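Local coordinates for protein agmatinase (Burkholderia thailandensis, PDB 4DZ4) that probably hydrolyses agmatine to putrescine and urea at a centre of two manganese ions, as a member of the arginase family, at residues L56-T61 against S176-G180; Y101-W105 against A117-H121; K155-L159 against L191-S197; D167-A173 against H179-K185. All coordinates share one frame; numbering follows the deposited sequence.

Contact 1. Residues L56-T61 against S176-G180; sequences LDLATT and SLNHG. With EDO (1,2-ethanediol), chain U.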
loop_
_atom_site.group_PDB
_atom_site.type_symbol
_atom_site.label_atom_id
_atom_site.label_comp_id
_atom_site.label_asym_id
_atom_site.label_seq_id
_atom_site.Cartn_x
_atom_site.Cartn_y
_atom_site.Cartn_z
ATOM N N LEU B 56 6.059 2.793 -22.892
ATOM C CA LEU B 56 5.808 1.447 -23.435
ATOM C C LEU B 56 5.923 0.387 -22.352
ATOM O O LEU B 56 6.897 0.391 -21.582
ATOM C CB LEU B 56 6.862 1.150 -24.490
ATOM C CG LEU B 56 6.798 -0.212 -25.184
ATOM C CD1 LEU B 56 5.526 -0.358 -26.048
ATOM C CD2 LEU B 56 8.044 -0.464 -26.047
ATOM N N ASP B 57 4.990 -0.559 -22.289
ATOM C CA ASP B 57 5.274 -1.778 -21.503
ATOM C C ASP B 57 4.778 -3.048 -22.198
ATOM O O ASP B 57 4.695 -4.118 -21.594
ATOM C CB ASP B 57 4.803 -1.705 -20.025
ATOM C CG ASP B 57 3.299 -1.527 -19.886
ATOM O OD1 ASP B 57 2.590 -1.677 -20.880
ATOM O OD2 ASP B 57 2.863 -1.215 -18.757
ATOM N N LEU B 58 4.509 -2.932 -23.491
ATOM C CA LEU B 58 4.034 -4.090 -24.273
ATOM C C LEU B 58 5.091 -5.171 -24.475
ATOM O O LEU B 58 4.772 -6.307 -24.809
ATOM C CB LEU B 58 3.477 -3.632 -25.645
ATOM C CG LEU B 58 2.379 -2.570 -25.556
ATOM C CD1 LEU B 58 1.954 -2.115 -26.947
ATOM C CD2 LEU B 58 1.161 -3.102 -24.788
ATOM N N ALA B 59 6.364 -4.827 -24.277
ATOM C CA ALA B 59 7.456 -5.778 -24.551
ATOM C C ALA B 59 7.890 -6.514 -23.273
ATOM O O ALA B 59 8.792 -7.354 -23.304
ATOM C CB ALA B 59 8.651 -5.057 -25.170
ATOM N N THR B 60 7.197 -6.236 -22.161
ATOM C CA THR B 60 7.575 -6.801 -20.856
ATOM C C THR B 60 7.287 -8.290 -20.723
ATOM O O THR B 60 6.348 -8.840 -21.335
ATOM C CB THR B 60 6.888 -6.094 -19.660
ATOM O OG1 THR B 60 5.464 -6.114 -19.859
ATOM C CG2 THR B 60 7.365 -4.651 -19.466
ATOM N N THR B 61 8.100 -8.968 -19.922
ATOM C CA THR B 61 7.952 -10.421 -19.781
ATOM C C THR B 61 7.356 -10.850 -18.457
ATOM O O THR B 61 6.894 -11.999 -18.329
ATOM C CB THR B 61 9.292 -11.156 -19.937
ATOM O OG1 THR B 61 10.242 -10.620 -19.001
ATOM C CG2 THR B 61 9.837 -10.982 -21.364
ATOM N N SER B 176 9.843 -9.272 -33.101
ATOM C CA SER B 176 9.256 -9.441 -31.752
ATOM C C SER B 176 9.401 -8.178 -30.897
ATOM O O SER B 176 10.322 -7.367 -31.090
ATOM C CB SER B 176 9.842 -10.667 -31.049
ATOM O OG SER B 176 11.152 -10.353 -30.634
ATOM N N LEU B 177 8.502 -8.027 -29.924
ATOM C CA LEU B 177 8.481 -6.866 -29.068
ATOM C C LEU B 177 8.809 -7.443 -27.713
ATOM O O LEU B 177 7.910 -7.932 -27.038
ATOM C CB LEU B 177 7.059 -6.299 -29.091
ATOM C CG LEU B 177 6.678 -4.936 -28.534
ATOM C CD1 LEU B 177 7.719 -3.884 -28.894
ATOM C CD2 LEU B 177 5.336 -4.550 -29.163
ATOM N N ASN B 178 10.104 -7.503 -27.402
ATOM C CA ASN B 178 10.595 -8.205 -26.200
ATOM C C ASN B 178 11.749 -7.419 -25.567
ATOM O O ASN B 178 12.817 -7.235 -26.186
ATOM C CB ASN B 178 11.050 -9.624 -26.577
ATOM C CG ASN B 178 11.290 -10.527 -25.364
ATOM O OD1 ASN B 178 11.777 -10.076 -24.313
ATOM N ND2 ASN B 178 10.978 -11.804 -25.518
ATOM N N HIS B 179 11.537 -6.972 -24.324
ATOM C CA HIS B 179 12.543 -6.177 -23.604
ATOM C C HIS B 179 13.774 -6.954 -23.179
ATOM O O HIS B 179 14.706 -6.376 -22.630
ATOM C CB HIS B 179 11.897 -5.447 -22.400
ATOM C CG HIS B 179 11.483 -6.361 -21.270
ATOM N ND1 HIS B 179 11.270 -5.886 -20.008
ATOM C CD2 HIS B 179 11.284 -7.733 -21.215
ATOM C CE1 HIS B 179 10.925 -6.923 -19.193
ATOM N NE2 HIS B 179 10.958 -8.048 -19.913
ATOM N N GLY B 180 13.783 -8.260 -23.439
ATOM C CA GLY B 180 14.877 -9.120 -23.030
ATOM C C GLY B 180 15.715 -9.623 -24.175
ATOM O O GLY B 180 16.676 -10.384 -23.975
HETATM C C1 EDO U . 13.913 -11.278 -20.109
HETATM O O1 EDO U . 13.064 -12.419 -19.938
HETATM C C2 EDO U . 14.320 -10.762 -18.747
HETATM O O2 EDO U . 13.138 -10.180 -18.199
#
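The imidazole of His-179 lies flat over the backbone of Thr-60, whose CA sits almost on the ring normal, 3.6 Å from the ring centroid. This CH-pi contact fixes one face of the ring, while polar groups at its margin set how it is turned. At the edge and in the plane, Thr-61 OG1 meets His-179 NE2 at 2.8 Å in a hydrogen bond whose donor may be either residue, and the same hydroxyl bonds O2 of a bound 1,2-ethanediol. On the other ring nitrogen, ND1, the partner is Glu-290, so both nitrogens are engaged. With chi1 at 70°, CG of His-179 stands between its own N and carbonyl carbon, which folds the ring back over the 56-61 segment. The backbones are tied beside the ring: His-179 N donates to Ala-59 O at 3.0 Å, nearly straight at the hydrogen (167°) but from above the carbonyl plane.

Before it in the chain, Leu-177 makes the apolar part, bringing CG to 3.9 Å from Ala-59 CB and its CD2 branch to 4.1 Å from Leu-58 CB. Each segment is also braced within itself: Asn-178 closes an Asx turn through OD1 onto Gly-180 N, and Thr-60 OG1 bonds Asp-57 O at 2.8 Å across a type I beta turn. A second subunit packs here too, its His-109 bonding Leu-177 O. Two loops that follow strands 49-54 and 158-162 of the parallel sheet thus meet beside His-139, a manganese ligand, an arrangement typical of the arginase fold, whose binuclear metal site is built from loops at the carboxyl ends of the strands.

Contact 2. Residues Y101-W105 against A117-H121; sequences YGDCW and AIVEH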
loop_
_atom_site.group_PDB
_atom_site.type_symbol
_atom_site.label_atom_id
_atom_site.label_comp_id
_atom_site.label_asym_id
_atom_site.label_seq_id
_atom_site.Cartn_x
_atom_site.Cartn_y
_atom_site.Cartn_z
ATOM N N TYR B 101 10.216 17.566 -23.618
ATOM C CA TYR B 101 9.517 17.470 -24.895
ATOM C C TYR B 101 8.109 16.901 -24.692
ATOM O O TYR B 101 7.257 16.989 -25.580
ATOM C CB TYR B 101 10.350 16.515 -25.766
ATOM C CG TYR B 101 9.863 16.212 -27.197
ATOM C CD1 TYR B 101 10.436 16.818 -28.296
ATOM C CD2 TYR B 101 8.856 15.263 -27.418
ATOM C CE1 TYR B 101 10.000 16.505 -29.598
ATOM C CE2 TYR B 101 8.396 14.967 -28.693
ATOM C CZ TYR B 101 8.975 15.570 -29.776
ATOM O OH TYR B 101 8.494 15.246 -31.053
ATOM N N GLY B 102 7.861 16.319 -23.526
ATOM C CA GLY B 102 6.686 15.463 -23.362
ATOM C C GLY B 102 7.014 14.033 -23.797
ATOM O O GLY B 102 8.132 13.540 -23.600
ATOM N N ASP B 103 6.055 13.363 -24.430
ATOM C CA ASP B 103 6.236 11.944 -24.745
ATOM C C ASP B 103 6.140 11.586 -26.223
ATOM O O ASP B 103 5.536 12.307 -27.028
ATOM C CB ASP B 103 5.185 11.111 -23.984
ATOM C CG ASP B 103 5.322 11.223 -22.475
ATOM O OD1 ASP B 103 6.469 11.277 -21.957
ATOM O OD2 ASP B 103 4.281 11.277 -21.782
ATOM N N CYS B 104 6.747 10.449 -26.558
ATOM C CA CYS B 104 6.579 9.833 -27.870
ATOM C C CYS B 104 5.194 9.212 -27.908
ATOM O O CYS B 104 4.943 8.254 -27.198
ATOM C CB CYS B 104 7.645 8.763 -28.100
ATOM S SG CYS B 104 7.508 7.961 -29.729
ATOM N N TRP B 105 4.300 9.762 -28.730
ATOM C CA TRP B 105 3.013 9.131 -28.986
ATOM C C TRP B 105 3.164 7.905 -29.854
ATOM O O TRP B 105 4.000 7.853 -30.774
ATOM C CB TRP B 105 2.027 10.128 -29.619
ATOM C CG TRP B 105 0.658 9.511 -29.765
ATOM C CD1 TRP B 105 -0.356 9.442 -28.795
ATOM C CD2 TRP B 105 0.152 8.771 -30.915
ATOM N NE1 TRP B 105 -1.448 8.759 -29.285
ATOM C CE2 TRP B 105 -1.198 8.306 -30.549
ATOM C CE3 TRP B 105 0.666 8.450 -32.171
ATOM C CZ2 TRP B 105 -1.991 7.572 -31.438
ATOM C CZ3 TRP B 105 -0.134 7.702 -33.048
ATOM C CH2 TRP B 105 -1.433 7.278 -32.687
ATOM N N ALA B 117 7.723 4.359 -34.782
ATOM C CA ALA B 117 7.318 5.587 -34.068
ATOM C C ALA B 117 8.478 6.085 -33.195
ATOM O O ALA B 117 8.781 7.276 -33.204
ATOM C CB ALA B 117 6.046 5.374 -33.212
ATOM N N ILE B 118 9.125 5.171 -32.485
ATOM C CA ILE B 118 10.235 5.518 -31.617
ATOM C C ILE B 118 11.470 5.978 -32.438
ATOM O O ILE B 118 12.098 7.006 -32.101
ATOM C CB ILE B 118 10.597 4.394 -30.630
ATOM C CG1 ILE B 118 9.380 4.051 -29.748
ATOM C CG2 ILE B 118 11.835 4.798 -29.791
ATOM C CD1 ILE B 118 9.539 2.754 -28.970
ATOM N N VAL B 119 11.785 5.263 -33.513
ATOM C CA VAL B 119 12.887 5.710 -34.418
ATOM C C VAL B 119 12.611 7.140 -34.892
ATOM O O VAL B 119 13.515 7.987 -34.868
ATOM C CB VAL B 119 13.100 4.748 -35.610
ATOM C CG1 VAL B 119 14.196 5.267 -36.560
ATOM C CG2 VAL B 119 13.451 3.352 -35.107
ATOM N N GLU B 120 11.377 7.439 -35.300
ATOM C CA GLU B 120 11.086 8.761 -35.877
ATOM C C GLU B 120 11.107 9.875 -34.815
ATOM O O GLU B 120 11.508 10.996 -35.078
ATOM C CB GLU B 120 9.730 8.721 -36.584
ATOM C CG GLU B 120 9.231 10.056 -37.100
ATOM C CD GLU B 120 10.120 10.681 -38.177
ATOM O OE1 GLU B 120 11.004 10.023 -38.781
ATOM O OE2 GLU B 120 9.932 11.887 -38.417
ATOM N N HIS B 121 10.668 9.543 -33.601
ATOM C CA HIS B 121 10.752 10.458 -32.471
ATOM C C HIS B 121 12.201 10.847 -32.256
ATOM O O HIS B 121 12.531 12.039 -32.154
ATOM C CB HIS B 121 10.134 9.737 -31.252
ATOM C CG HIS B 121 10.306 10.452 -29.930
ATOM N ND1 HIS B 121 9.541 11.505 -29.562
ATOM C CD2 HIS B 121 11.147 10.166 -28.838
ATOM C CE1 HIS B 121 9.911 11.900 -28.320
ATOM N NE2 HIS B 121 10.893 11.082 -27.887
HETATM O O HOH W 1 7.730 12.724 -31.119
#
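His-121 of helix 114-126 packs against Tyr-101 and Cys-104 at the end of strand 98-103, a helix-on-sheet contact within the alpha/beta fold of the arginase family. The histidine ring meets different groups on its face and at its rim. Over one face stands Cys-104 CB, 3.6 Å from the ring centroid and almost on the ring normal, a CH-pi contact. With Tyr-101 the imidazole forms an offset edge-to-face pair, the histidine giving its edge and the tyrosine its face. The two planes are close to perpendicular (88°) with centroids 5.0 Å apart, and the closest approach of the rings is 3.4 Å, between His-121 CE1 and Tyr-101 CE2.

Conformation explains the meeting. In Tyr-101, CG is anti to the backbone N (chi1 -180°), and His-121 has the same extended first torsion at 172°, which carries the two rings toward each other between strand and helix. The sulfur of Cys-104 passes the imidazole on its way to the helix: SG lies 3.5 Å from His-121 CB, is oblique to the ring, and continues to Ile-118, where CG1 is 4.3 Å from SG. Ala-117 rests its methyl near the carbonyl oxygen of Trp-105.

Both ring nitrogens of the histidine have polar partners. Ser-52 of the neighbouring strand 49-54 bonds NE2, linking the helix to a second strand of the sheet. A water in the ring plane is hydrogen-bonded to His-121 ND1 at 2.7 Å and to Tyr-101 OH at 2.6 Å, bridging the two side chains.

Contact 3. Residues K155-L159 against L191-S197; sequences KPLSL and LIDPKAS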
loop_
_atom_site.group_PDB
_atom_site.type_symbol
_atom_site.label_atom_id
_atom_site.label_comp_id
_atom_site.label_asym_id
_atom_site.label_seq_id
_atom_site.Cartn_x
_atom_site.Cartn_y
_atom_site.Cartn_z
ATOM N N LYS B 155 28.042 3.748 -36.603
ATOM C CA LYS B 155 28.045 2.475 -35.899
ATOM C C LYS B 155 29.368 1.753 -36.134
ATOM O O LYS B 155 30.022 2.014 -37.137
ATOM C CB LYS B 155 26.839 1.614 -36.309
ATOM C CG LYS B 155 26.718 1.293 -37.783
ATOM C CD LYS B 155 25.536 0.351 -37.958
ATOM C CE LYS B 155 24.902 0.512 -39.312
ATOM N NZ LYS B 155 25.796 -0.019 -40.375
ATOM N N PRO B 156 29.774 0.867 -35.204
ATOM C CA PRO B 156 29.052 0.494 -33.975
ATOM C C PRO B 156 29.298 1.437 -32.782
ATOM O O PRO B 156 30.381 2.025 -32.664
ATOM C CB PRO B 156 29.591 -0.903 -33.669
ATOM C CG PRO B 156 31.007 -0.875 -34.189
ATOM C CD PRO B 156 31.006 0.063 -35.391
ATOM N N LEU B 157 28.292 1.589 -31.927
ATOM C CA LEU B 157 28.394 2.417 -30.728
ATOM C C LEU B 157 28.865 1.587 -29.547
ATOM O O LEU B 157 28.689 0.374 -29.537
ATOM C CB LEU B 157 27.022 3.018 -30.387
ATOM C CG LEU B 157 26.425 3.888 -31.496
ATOM C CD1 LEU B 157 24.957 4.186 -31.214
ATOM C CD2 LEU B 157 27.235 5.164 -31.645
ATOM N N SER B 158 29.457 2.247 -28.557
ATOM C CA SER B 158 29.722 1.602 -27.274
ATOM C C SER B 158 28.475 1.691 -26.415
ATOM O O SER B 158 27.870 2.775 -26.288
ATOM C CB SER B 158 30.886 2.291 -26.567
ATOM O OG SER B 158 32.099 1.842 -27.120
ATOM N N LEU B 159 28.062 0.556 -25.851
ATOM C CA LEU B 159 26.932 0.570 -24.921
ATOM C C LEU B 159 27.431 0.453 -23.486
ATOM O O LEU B 159 28.271 -0.410 -23.168
ATOM C CB LEU B 159 25.950 -0.558 -25.224
ATOM C CG LEU B 159 24.600 -0.468 -24.491
ATOM C CD1 LEU B 159 23.749 0.668 -25.062
ATOM C CD2 LEU B 159 23.866 -1.804 -24.611
ATOM N N LEU B 191 24.835 -2.490 -34.368
ATOM C CA LEU B 191 24.595 -1.185 -33.743
ATOM C C LEU B 191 25.563 -0.919 -32.622
ATOM O O LEU B 191 25.901 0.237 -32.357
ATOM C CB LEU B 191 23.161 -1.060 -33.194
ATOM C CG LEU B 191 22.053 -1.097 -34.248
ATOM C CD1 LEU B 191 20.701 -0.984 -33.572
ATOM C CD2 LEU B 191 22.240 0.022 -35.269
ATOM N N ILE B 192 25.957 -1.976 -31.925
ATOM C CA ILE B 192 26.865 -1.843 -30.791
ATOM C C ILE B 192 28.040 -2.795 -30.907
ATOM O O ILE B 192 27.911 -3.869 -31.478
ATOM C CB ILE B 192 26.159 -2.027 -29.435
ATOM C CG1 ILE B 192 25.591 -3.441 -29.298
ATOM C CG2 ILE B 192 25.097 -0.941 -29.222
ATOM C CD1 ILE B 192 24.705 -3.630 -28.074
ATOM N N ASP B 193 29.187 -2.377 -30.373
ATOM C CA ASP B 193 30.411 -3.149 -30.476
ATOM C C ASP B 193 30.596 -3.870 -29.158
ATOM O O ASP B 193 30.902 -3.219 -28.144
ATOM C CB ASP B 193 31.587 -2.201 -30.706
ATOM C CG ASP B 193 32.936 -2.914 -30.725
ATOM O OD1 ASP B 193 33.024 -4.124 -30.463
ATOM O OD2 ASP B 193 33.939 -2.249 -31.023
ATOM N N PRO B 194 30.463 -5.211 -29.165
ATOM C CA PRO B 194 30.494 -5.902 -27.859
ATOM C C PRO B 194 31.797 -5.755 -27.098
ATOM O O PRO B 194 31.756 -5.556 -25.880
ATOM C CB PRO B 194 30.227 -7.374 -28.209
ATOM C CG PRO B 194 29.591 -7.339 -29.569
ATOM C CD PRO B 194 30.204 -6.154 -30.277
ATOM N N LYS B 195 32.942 -5.819 -27.802
ATOM C CA LYS B 195 34.245 -5.678 -27.144
ATOM C C LYS B 195 34.453 -4.304 -26.464
ATOM O O LYS B 195 35.217 -4.201 -25.497
ATOM C CB LYS B 195 35.387 -5.987 -28.134
ATOM N N ALA B 196 33.760 -3.268 -26.957
ATOM C CA ALA B 196 33.836 -1.910 -26.410
ATOM C C ALA B 196 32.549 -1.533 -25.690
ATOM O O ALA B 196 32.251 -0.346 -25.501
ATOM C CB ALA B 196 34.177 -0.893 -27.519
ATOM N N SER B 197 31.818 -2.543 -25.212
ATOM C CA SER B 197 30.576 -2.322 -24.471
ATOM C C SER B 197 30.663 -3.043 -23.145
ATOM O O SER B 197 31.462 -3.953 -22.977
ATOM C CB SER B 197 29.378 -2.871 -25.261
ATOM O OG SER B 197 29.143 -2.050 -26.405
#
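Ser-197 reaches across to Leu-159 with every atom of its short side chain. Its CB lies 3.4 Å from Leu-159 O. Beyond it OG, anti to the carbonyl carbon (chi1 -70°), accepts the backbone N-H of Leu-159 at 2.9 Å, a nearly straight bond (171°). The hydroxyl donates in turn to Asp-193 O at 2.7 Å, from above that carbonyl plane, while Ala-196 N approaches the same oxygen from the opposite face. One serine oxygen thus passes a bond from strand 158-162 to the turn at 193-197.

Ser-158 adds a second side-chain link, its OG donating to Ala-196 O at 2.7 Å. Earlier in the chain the backbones make a single bridge: Leu-157 N donates to Leu-191 O at 2.8 Å, and Asp-193 N returns a bond to Leu-157 O. Next to it Pro-156, after a cis peptide, sets its CG beside Asp-193 CB (3.8 Å). Toward helix 182-188, Leu-159 CD2 meets Ile-192 CD1 at 4.0 Å, and Phe-183 and Ala-186 of that helix continue this apolar layer. Here the chain returns from the helix to begin strand 198-202 next to 158-162, closing a parallel beta-alpha-beta crossover of the arginase fold.

Contact 4. Residues D167-A173 against H179-K185; sequences DTWADDA and HGTMFYK. With MN (manganese (II) ion), chain P.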
loop_
_atom_site.group_PDB
_atom_site.type_symbol
_atom_site.label_atom_id
_atom_site.label_comp_id
_atom_site.label_asym_id
_atom_site.label_seq_id
_atom_site.Cartn_x
_atom_site.Cartn_y
_atom_site.Cartn_z
ATOM N N ASP B 167 19.769 -8.784 -21.525
ATOM C CA ASP B 167 18.857 -8.510 -22.649
ATOM C C ASP B 167 19.439 -8.907 -24.008
ATOM O O ASP B 167 19.095 -8.321 -25.049
ATOM C CB ASP B 167 18.382 -7.050 -22.602
ATOM C CG ASP B 167 17.661 -6.726 -21.275
ATOM O OD1 ASP B 167 17.148 -7.689 -20.640
ATOM O OD2 ASP B 167 17.611 -5.547 -20.876
ATOM N N THR B 168 20.308 -9.916 -23.994
ATOM C CA THR B 168 20.926 -10.446 -25.203
ATOM C C THR B 168 20.582 -11.930 -25.446
ATOM O O THR B 168 21.258 -12.604 -26.206
ATOM C CB THR B 168 22.475 -10.270 -25.154
ATOM O OG1 THR B 168 22.972 -10.822 -23.919
ATOM C CG2 THR B 168 22.867 -8.806 -25.243
ATOM N N TRP B 169 19.509 -12.436 -24.817
ATOM C CA TRP B 169 19.029 -13.791 -25.084
ATOM C C TRP B 169 18.603 -13.890 -26.530
ATOM O O TRP B 169 18.008 -12.945 -27.062
ATOM C CB TRP B 169 17.885 -14.147 -24.131
ATOM C CG TRP B 169 18.399 -14.310 -22.716
ATOM C CD1 TRP B 169 19.135 -15.386 -22.189
ATOM C CD2 TRP B 169 18.297 -13.350 -21.624
ATOM N NE1 TRP B 169 19.456 -15.150 -20.870
ATOM C CE2 TRP B 169 18.989 -13.956 -20.469
ATOM C CE3 TRP B 169 17.701 -12.105 -21.477
ATOM C CZ2 TRP B 169 19.086 -13.300 -19.235
ATOM C CZ3 TRP B 169 17.787 -11.452 -20.226
ATOM C CH2 TRP B 169 18.457 -12.046 -19.134
ATOM N N ALA B 170 18.911 -15.014 -27.165
ATOM C CA ALA B 170 18.674 -15.164 -28.604
ATOM C C ALA B 170 17.178 -15.121 -28.940
ATOM O O ALA B 170 16.328 -15.641 -28.196
ATOM C CB ALA B 170 19.319 -16.443 -29.124
ATOM N N ASP B 171 16.857 -14.476 -30.055
ATOM C CA ASP B 171 15.478 -14.363 -30.499
ATOM C C ASP B 171 15.518 -14.436 -32.026
ATOM O O ASP B 171 16.036 -13.533 -32.659
ATOM C CB ASP B 171 14.912 -13.016 -30.061
ATOM C CG ASP B 171 13.392 -12.909 -30.243
ATOM O OD1 ASP B 171 12.844 -13.648 -31.085
ATOM O OD2 ASP B 171 12.770 -12.069 -29.544
ATOM N N ASP B 172 14.954 -15.478 -32.597
ATOM C CA ASP B 172 15.069 -15.626 -34.054
ATOM C C ASP B 172 13.984 -14.862 -34.808
ATOM O O ASP B 172 13.878 -15.009 -36.028
ATOM C CB ASP B 172 15.107 -17.103 -34.455
ATOM N N ALA B 173 13.205 -14.033 -34.102
ATOM C CA ALA B 173 12.170 -13.199 -34.741
ATOM C C ALA B 173 12.486 -11.723 -34.578
ATOM O O ALA B 173 12.172 -11.127 -33.548
ATOM C CB ALA B 173 10.797 -13.504 -34.152
ATOM N N HIS B 179 11.537 -6.972 -24.324
ATOM C CA HIS B 179 12.543 -6.177 -23.604
ATOM C C HIS B 179 13.774 -6.954 -23.179
ATOM O O HIS B 179 14.706 -6.376 -22.630
ATOM C CB HIS B 179 11.897 -5.447 -22.400
ATOM C CG HIS B 179 11.483 -6.361 -21.270
ATOM N ND1 HIS B 179 11.270 -5.886 -20.008
ATOM C CD2 HIS B 179 11.284 -7.733 -21.215
ATOM C CE1 HIS B 179 10.925 -6.923 -19.193
ATOM N NE2 HIS B 179 10.958 -8.048 -19.913
ATOM N N GLY B 180 13.783 -8.260 -23.439
ATOM C CA GLY B 180 14.877 -9.120 -23.030
ATOM C C GLY B 180 15.715 -9.623 -24.175
ATOM O O GLY B 180 16.676 -10.384 -23.975
ATOM N N THR B 181 15.348 -9.260 -25.401
ATOM C CA THR B 181 16.117 -9.778 -26.553
ATOM C C THR B 181 16.543 -8.666 -27.516
ATOM O O THR B 181 17.175 -8.949 -28.552
ATOM C CB THR B 181 15.349 -10.854 -27.342
ATOM O OG1 THR B 181 14.191 -10.263 -27.942
ATOM C CG2 THR B 181 14.880 -12.006 -26.425
ATOM N N MET B 182 16.212 -7.421 -27.194
ATOM C CA MET B 182 16.506 -6.322 -28.149
ATOM C C MET B 182 18.001 -5.987 -28.290
ATOM O O MET B 182 18.422 -5.441 -29.328
ATOM C CB MET B 182 15.651 -5.072 -27.890
ATOM C CG MET B 182 16.083 -4.172 -26.724
ATOM S SD MET B 182 15.665 -5.007 -25.198
ATOM C CE MET B 182 16.794 -4.134 -24.097
ATOM N N PHE B 183 18.814 -6.341 -27.294
ATOM C CA PHE B 183 20.271 -6.143 -27.476
ATOM C C PHE B 183 20.960 -7.280 -28.210
ATOM O O PHE B 183 22.060 -7.082 -28.738
ATOM C CB PHE B 183 21.027 -5.769 -26.173
ATOM C CG PHE B 183 20.563 -4.460 -25.540
ATOM C CD1 PHE B 183 20.016 -3.434 -26.315
ATOM C CD2 PHE B 183 20.705 -4.245 -24.180
ATOM C CE1 PHE B 183 19.588 -2.236 -25.748
ATOM C CE2 PHE B 183 20.274 -3.051 -23.602
ATOM C CZ PHE B 183 19.711 -2.042 -24.375
ATOM N N TYR B 184 20.344 -8.463 -28.227
ATOM C CA TYR B 184 20.742 -9.479 -29.193
ATOM C C TYR B 184 20.569 -8.899 -30.600
ATOM O O TYR B 184 21.472 -9.002 -31.432
ATOM C CB TYR B 184 19.900 -10.747 -29.017
ATOM C CG TYR B 184 20.148 -11.854 -30.028
ATOM C CD1 TYR B 184 21.201 -12.778 -29.862
ATOM C CD2 TYR B 184 19.305 -12.004 -31.148
ATOM C CE1 TYR B 184 21.386 -13.804 -30.786
ATOM C CE2 TYR B 184 19.510 -13.006 -32.079
ATOM C CZ TYR B 184 20.549 -13.900 -31.896
ATOM O OH TYR B 184 20.711 -14.911 -32.805
ATOM N N LYS B 185 19.401 -8.298 -30.859
ATOM C CA LYS B 185 19.156 -7.726 -32.191
ATOM C C LYS B 185 20.130 -6.586 -32.477
ATOM O O LYS B 185 20.660 -6.497 -33.580
ATOM C CB LYS B 185 17.692 -7.266 -32.302
ATOM C CG LYS B 185 16.720 -8.430 -32.059
ATOM C CD LYS B 185 15.274 -7.939 -32.072
ATOM C CE LYS B 185 14.322 -9.062 -31.661
ATOM N NZ LYS B 185 12.928 -8.497 -31.641
HETATM MN MN MN P . 16.781 -4.587 -19.321
HETATM O O HOH W 2 16.137 -6.110 -18.294
#
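Asp-167 meets Met-182 and Gly-180 while its OD2 binds manganese at 2.0 Å. A metal-bound water donates to the other oxygen, OD1, at 3.0 Å; His-139, Asp-163 and Asp-246 bind the same ion. Close behind, the methyl CE of Met-182 lies 3.6 Å from Asp-167 OD2 and also sits over the face of the Phe-183 ring. Asp-167 O faces the start of helix 182-188, taking weak bonds from the N-H groups of Phe-183 and Tyr-184.

In the next shell, Gly-180 O meets Trp-169 CE3 at 3.2 Å, at the indole edge and in its plane, while Trp-205 O receives the indole N-H. The Tyr-184 ring, its CG anti to the backbone N (chi1 176°), lies under the turning chain: Ala-170 CA stands over its centre, 3.7 Å from the centroid, and Asp-171 N is over the same face toward the rim.

Farther out, Thr-181 OG1 donates to the anti lone pair of Asp-171 OD2 at 2.8 Å. Ser-176 bonds both that oxygen and Lys-185 NZ, whose own bond to Ala-173 O is weak. A metal-ligand loop folded onto the following helix in this way belongs to the binuclear manganese site of the arginase family.

How the contacts relate
Contacts 1 and 4 form one continuous region beside the manganese pair. They share His-179 and Gly-180, their centres are about 10 Å apart, and Ser-176 OG of contact 1 lies 2.6 Å from Asp-171 OD2 of contact 4. Asp-167 of contact 4 binds the metal directly, whereas the shared His-179 keeps its side chain about 6 Å from an ion. Contact 3 encloses contact 4 along the chain and touches it where Leu-159 CD2 meets Phe-183 CE2 at 3.9 Å, its Leu-159 side chain being about 9 Å from a manganese. Contact 2 stands apart, its centre about 17 Å from that of contact 1, though it reaches the same parallel sheet as contact 3.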